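Local coordinates for beta-ketoacyl-[acyl-carrier-protein] synthase III (Pseudomonas aeruginosa, PDB 2X3E) that probably catalyses the first condensation of bacterial fatty acid synthesis, joining acetyl-CoA with malonyl-ACP to give 3-oxobutanoyl-ACP, at residues E172-G186 with G313-K325. The protein carries 1 engineered substitution. Numbering follows the deposited sequence.
Sequences EEEGALLAFDLGSDG and GLTWGSVALRWPK
Strands 177-184 and 315-322 pair antiparallel in the C-terminal sheet of this thiolase-fold enzyme, Phe180 facing Val319 and Asp181 facing Ser318. The Asp181 N to Ser318 O bond is 2.8 Å long and nearly straight (169°); beyond the regular strands, Asp185 and Leu314 still exchange two backbone bonds. The Trp316 indole lies flat over the chain at Gly183: its CG sits between the backbone N and the carbonyl carbon (chi1 63°), which swings the ring back across the partner strand. Gly183 CA makes a CH-pi contact 3.8 Å from the centroid of the Trp316 five-membered ring. Asp185 CB meets the benzo edge. At the other end of the indole, a water accepts from Trp316 NE1 (2.9 Å) and donates to Asp181 OD1 (3.0 Å), while the Asp181 carboxylate also binds Arg232, Arg236 and Ser229, which should favour its charged form. On the opposite face of the sheet, Phe180 and Val319 pack side by side, their exact fit doubtful because Val319 is modelled in two conformers. Past the strand ends, around the type II turn Glu173-Ala176, the extended Glu174 side chain forms a salt bridge with Lys325, NZ meeting OE1 on its syn side at 3.0 Å, and two waters add further links between these residues. The Arg322 guanidinium crosses the Glu174 side chain, NH1 3.5 Å from Glu174 CG, and a water joins its NH2 to Glu173 O. Strand 177-184 is an edge strand of this sheet, though Gly175 and Leu177 bond to strand 5-14 of the other sheet; 315-322 continues the pairing to 304-311. Helix 215-237 packs on the Trp316 and Ala179 face; helix 114-127 lies against Phe180, Leu182 and Val319, Leu130 and Leu104 of the second subunit pack on Phe180 and Leu182, and Thr315 is near the predicted active-site position 112, an engineered alanine here.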
loop_
_atom_site.group_PDB
_atom_site.type_symbol
_atom_site.label_atom_id
_atom_site.label_comp_id
_atom_site.label_asym_id
_atom_site.label_seq_id
_atom_site.Cartn_x
_atom_site.Cartn_y
_atom_site.Cartn_z
ATOM N N GLU A 172 22.989 -16.254 -3.232
ATOM C CA GLU A 172 24.440 -15.996 -3.252
ATOM C C GLU A 172 24.876 -14.889 -4.233
ATOM O O GLU A 172 26.045 -14.489 -4.236
ATOM C CB GLU A 172 25.209 -17.293 -3.525
ATOM C CG GLU A 172 25.159 -17.794 -4.969
ATOM C CD GLU A 172 25.616 -19.240 -5.109
ATOM O OE1 GLU A 172 26.247 -19.778 -4.166
ATOM O OE2 GLU A 172 25.343 -19.846 -6.171
ATOM N N GLU A 173 23.949 -14.390 -5.054
ATOM C CA GLU A 173 24.260 -13.300 -5.990
ATOM C C GLU A 173 24.387 -11.967 -5.269
ATOM O O GLU A 173 23.592 -11.664 -4.382
ATOM C CB GLU A 173 23.166 -13.152 -7.047
ATOM C CG GLU A 173 23.077 -14.290 -8.019
ATOM C CD GLU A 173 22.107 -13.992 -9.126
ATOM O OE1 GLU A 173 20.926 -14.385 -9.009
ATOM O OE2 GLU A 173 22.521 -13.329 -10.100
ATOM N N GLU A 174 25.370 -11.159 -5.669
ATOM C CA GLU A 174 25.415 -9.771 -5.227
ATOM C C GLU A 174 24.066 -9.149 -5.532
ATOM O O GLU A 174 23.517 -9.365 -6.615
ATOM C CB GLU A 174 26.494 -8.985 -5.970
ATOM C CG GLU A 174 27.909 -9.353 -5.595
ATOM C CD GLU A 174 28.946 -8.621 -6.434
ATOM O OE1 GLU A 174 28.576 -7.966 -7.435
ATOM O OE2 GLU A 174 30.139 -8.705 -6.092
ATOM N N GLY A 175 23.530 -8.398 -4.575
ATOM C CA GLY A 175 22.276 -7.670 -4.772
ATOM C C GLY A 175 21.055 -8.371 -4.217
ATOM O O GLY A 175 19.982 -7.777 -4.142
ATOM N N ALA A 176 21.207 -9.638 -3.842
ATOM C CA ALA A 176 20.129 -10.373 -3.196
ATOM C C ALA A 176 19.827 -9.760 -1.834
ATOM O O ALA A 176 20.736 -9.440 -1.066
ATOM C CB ALA A 176 20.488 -11.841 -3.046
ATOM N N LEU A 177 18.545 -9.596 -1.543
ATOM C CA LEU A 177 18.121 -9.065 -0.254
ATOM C C LEU A 177 18.298 -10.181 0.773
ATOM O O LEU A 177 17.664 -11.225 0.662
ATOM C CB LEU A 177 16.665 -8.598 -0.319
ATOM C CG LEU A 177 16.308 -7.603 -1.423
ATOM C CD1 LEU A 177 14.832 -7.242 -1.327
ATOM C CD2 LEU A 177 17.179 -6.358 -1.373
ATOM N N LEU A 178 19.162 -9.957 1.765
ATOM C CA LEU A 178 19.646 -11.031 2.649
ATOM C C LEU A 178 18.866 -11.261 3.950
ATOM O O LEU A 178 18.706 -12.409 4.399
ATOM C CB LEU A 178 21.113 -10.777 3.008
ATOM C CG LEU A 178 22.096 -10.846 1.840
ATOM C CD1 LEU A 178 23.497 -10.509 2.326
ATOM C CD2 LEU A 178 22.053 -12.225 1.184
ATOM N N ALA A 179 18.434 -10.177 4.576
ATOM C CA ALA A 179 17.730 -10.242 5.849
ATOM C C ALA A 179 16.947 -8.957 6.032
ATOM O O ALA A 179 17.389 -7.911 5.577
ATOM C CB ALA A 179 18.714 -10.419 6.988
ATOM N N PHE A 180 15.785 -9.048 6.681
ATOM C CA PHE A 180 14.958 -7.888 6.981
ATOM C C PHE A 180 14.722 -7.738 8.477
ATOM O O PHE A 180 14.723 -8.720 9.230
ATOM C CB PHE A 180 13.585 -8.008 6.315
ATOM C CG PHE A 180 13.575 -7.704 4.855
ATOM C CD1 PHE A 180 13.282 -6.429 4.404
ATOM C CD2 PHE A 180 13.814 -8.700 3.928
ATOM C CE1 PHE A 180 13.243 -6.153 3.043
ATOM C CE2 PHE A 180 13.783 -8.426 2.569
ATOM C CZ PHE A 180 13.497 -7.156 2.133
ATOM N N ASP A 181 14.539 -6.487 8.894
ATOM C CA ASP A 181 13.935 -6.143 10.172
ATOM C C ASP A 181 12.798 -5.193 9.848
ATOM O O ASP A 181 13.014 -4.211 9.148
ATOM C CB ASP A 181 14.925 -5.431 11.091
ATOM C CG ASP A 181 14.294 -5.019 12.409
ATOM O OD1 ASP A 181 13.913 -5.916 13.198
ATOM O OD2 ASP A 181 14.169 -3.805 12.660
ATOM N N LEU A 182 11.592 -5.488 10.332
ATOM C CA LEU A 182 10.424 -4.653 10.051
ATOM C C LEU A 182 9.525 -4.570 11.278
ATOM O O LEU A 182 9.226 -5.594 11.903
ATOM C CB LEU A 182 9.612 -5.228 8.893
ATOM C CG LEU A 182 10.296 -5.393 7.535
ATOM C CD1 LEU A 182 9.545 -6.411 6.685
ATOM C CD2 LEU A 182 10.400 -4.049 6.818
ATOM N N GLY A 183 9.092 -3.357 11.611
ATOM C CA GLY A 183 8.225 -3.149 12.758
ATOM C C GLY A 183 7.406 -1.879 12.693
ATOM O O GLY A 183 7.453 -1.116 11.713
ATOM N N SER A 184 6.638 -1.668 13.753
ATOM C CA SER A 184 5.784 -0.503 13.881
ATOM C C SER A 184 5.433 -0.277 15.344
ATOM O O SER A 184 5.495 -1.201 16.158
ATOM C CB SER A 184 4.505 -0.676 13.049
ATOM O OG SER A 184 3.614 -1.616 13.633
ATOM N N ASP A 185 5.083 0.962 15.671
ATOM C CA ASP A 185 4.544 1.297 16.981
ATOM C C ASP A 185 3.389 2.268 16.773
ATOM O O ASP A 185 3.576 3.482 16.777
ATOM C CB ASP A 185 5.617 1.914 17.892
ATOM C CG ASP A 185 5.073 2.281 19.259
ATOM O OD1 ASP A 185 3.898 1.957 19.535
ATOM O OD2 ASP A 185 5.811 2.892 20.063
ATOM N N GLY A 186 2.197 1.707 16.581
ATOM C CA GLY A 186 0.988 2.495 16.426
ATOM C C GLY A 186 0.535 3.235 17.669
ATOM O O GLY A 186 -0.381 4.051 17.601
ATOM N N GLY A 313 3.815 6.412 11.667
ATOM C CA GLY A 313 3.137 5.141 11.910
ATOM C C GLY A 313 2.944 4.852 13.394
ATOM O O GLY A 313 1.816 4.668 13.835
ATOM N N LEU A 314 4.020 4.774 14.181
ATOM C CA LEU A 314 5.404 4.816 13.719
ATOM C C LEU A 314 5.770 3.521 13.000
ATOM O O LEU A 314 5.159 2.476 13.243
ATOM C CB LEU A 314 6.357 5.002 14.909
ATOM C CG LEU A 314 6.164 6.270 15.745
ATOM C CD1 LEU A 314 7.133 6.305 16.931
ATOM C CD2 LEU A 314 6.326 7.509 14.885
ATOM N N THR A 315 6.770 3.610 12.130
ATOM C CA THR A 315 7.314 2.469 11.397
ATOM C C THR A 315 8.834 2.513 11.416
ATOM O O THR A 315 9.433 3.574 11.576
ATOM C CB THR A 315 6.883 2.485 9.914
ATOM O OG1 THR A 315 7.158 3.775 9.339
ATOM C CG2 THR A 315 5.408 2.154 9.777
ATOM N N TRP A 316 9.451 1.348 11.240
ATOM C CA TRP A 316 10.890 1.257 11.059
ATOM C C TRP A 316 11.229 -0.048 10.368
ATOM O O TRP A 316 10.403 -0.973 10.295
ATOM C CB TRP A 316 11.613 1.312 12.407
ATOM C CG TRP A 316 11.264 0.156 13.288
ATOM C CD1 TRP A 316 11.774 -1.104 13.231
ATOM C CD2 TRP A 316 10.287 0.150 14.333
ATOM N NE1 TRP A 316 11.175 -1.902 14.184
ATOM C CE2 TRP A 316 10.260 -1.152 14.875
ATOM C CE3 TRP A 316 9.431 1.122 14.863
ATOM C CZ2 TRP A 316 9.414 -1.505 15.933
ATOM C CZ3 TRP A 316 8.588 0.767 15.911
ATOM C CH2 TRP A 316 8.589 -0.530 16.435
ATOM N N GLY A 317 12.457 -0.131 9.881
ATOM C CA GLY A 317 12.972 -1.383 9.349
ATOM C C GLY A 317 14.313 -1.230 8.674
ATOM O O GLY A 317 14.741 -0.114 8.367
ATOM N N SER A 318 14.981 -2.357 8.464
ATOM C CA SER A 318 16.240 -2.370 7.740
ATOM C C SER A 318 16.334 -3.618 6.867
ATOM O O SER A 318 15.629 -4.604 7.092
ATOM C CB SER A 318 17.424 -2.336 8.708
ATOM O OG SER A 318 17.295 -1.278 9.639
ATOM N N VAL A 319 17.208 -3.540 5.868
ATOM C CA VAL A 319 17.483 -4.642 4.942
ATOM C C VAL A 319 18.982 -4.709 4.695
ATOM O O VAL A 319 19.611 -3.671 4.483
ATOM C CB VAL A 319 16.812 -4.414 3.576
ATOM C CG1 VAL A 319 16.877 -5.688 2.732
ATOM C CG2 VAL A 319 15.376 -3.950 3.748
ATOM N N ALA A 320 19.548 -5.913 4.720
ATOM C CA ALA A 320 20.961 -6.120 4.403
ATOM C C ALA A 320 21.079 -6.701 3.001
ATOM O O ALA A 320 20.275 -7.542 2.612
ATOM C CB ALA A 320 21.601 -7.068 5.406
ATOM N N LEU A 321 22.085 -6.251 2.260
ATOM C CA LEU A 321 22.428 -6.827 0.963
ATOM C C LEU A 321 23.887 -6.518 0.648
ATOM O O LEU A 321 24.476 -5.623 1.249
ATOM C CB LEU A 321 21.523 -6.264 -0.143
ATOM C CG LEU A 321 21.708 -4.795 -0.560
ATOM C CD1 LEU A 321 20.993 -4.517 -1.892
ATOM C CD2 LEU A 321 21.217 -3.826 0.528
ATOM N N ARG A 322 24.475 -7.269 -0.275
ATOM C CA ARG A 322 25.755 -6.874 -0.853
ATOM C C ARG A 322 25.448 -6.113 -2.130
ATOM O O ARG A 322 24.603 -6.537 -2.916
ATOM C CB ARG A 322 26.647 -8.085 -1.120
ATOM C CG ARG A 322 27.147 -8.756 0.167
ATOM C CD ARG A 322 28.097 -9.908 -0.120
ATOM N NE ARG A 322 27.486 -10.888 -1.020
ATOM C CZ ARG A 322 27.988 -11.288 -2.192
ATOM N NH1 ARG A 322 29.158 -10.830 -2.649
ATOM N NH2 ARG A 322 27.320 -12.181 -2.912
ATOM N N TRP A 323 26.102 -4.969 -2.317
ATOM C CA TRP A 323 25.752 -4.071 -3.419
ATOM C C TRP A 323 26.232 -4.672 -4.738
ATOM O O TRP A 323 27.397 -5.073 -4.843
ATOM C CB TRP A 323 26.358 -2.676 -3.209
ATOM C CG TRP A 323 25.959 -1.693 -4.278
ATOM C CD1 TRP A 323 26.756 -1.164 -5.244
ATOM C CD2 TRP A 323 24.652 -1.159 -4.498
ATOM N NE1 TRP A 323 26.031 -0.320 -6.048
ATOM C CE2 TRP A 323 24.732 -0.300 -5.611
ATOM C CE3 TRP A 323 23.420 -1.324 -3.861
ATOM C CZ2 TRP A 323 23.626 0.396 -6.101
ATOM C CZ3 TRP A 323 22.317 -0.628 -4.349
ATOM C CH2 TRP A 323 22.432 0.219 -5.462
ATOM N N PRO A 324 25.336 -4.757 -5.740
ATOM C CA PRO A 324 25.697 -5.347 -7.018
ATOM C C PRO A 324 26.313 -4.333 -7.967
ATOM O O PRO A 324 26.339 -3.135 -7.673
ATOM C CB PRO A 324 24.349 -5.823 -7.559
ATOM C CG PRO A 324 23.388 -4.808 -7.064
ATOM C CD PRO A 324 23.924 -4.325 -5.734
ATOM N N LYS A 325 26.792 -4.818 -9.104
ATOM C CA LYS A 325 27.329 -3.949 -10.147
ATOM C C LYS A 325 26.172 -3.316 -10.914
ATOM O O LYS A 325 25.502 -3.989 -11.702
ATOM C CB LYS A 325 28.223 -4.747 -11.095
ATOM C CG LYS A 325 29.410 -5.418 -10.403
ATOM C CD LYS A 325 30.138 -6.380 -11.328
ATOM C CE LYS A 325 31.267 -7.102 -10.603
ATOM N NZ LYS A 325 30.767 -7.943 -9.469
HETATM O O HOH W 1 24.335 -12.350 -1.766
HETATM O O HOH W 2 26.543 -7.637 -9.639
HETATM O O HOH W 3 32.421 -8.000 -6.868
HETATM O O HOH W 4 23.319 -9.584 -1.564
HETATM O O HOH W 5 11.534 -4.746 14.496
#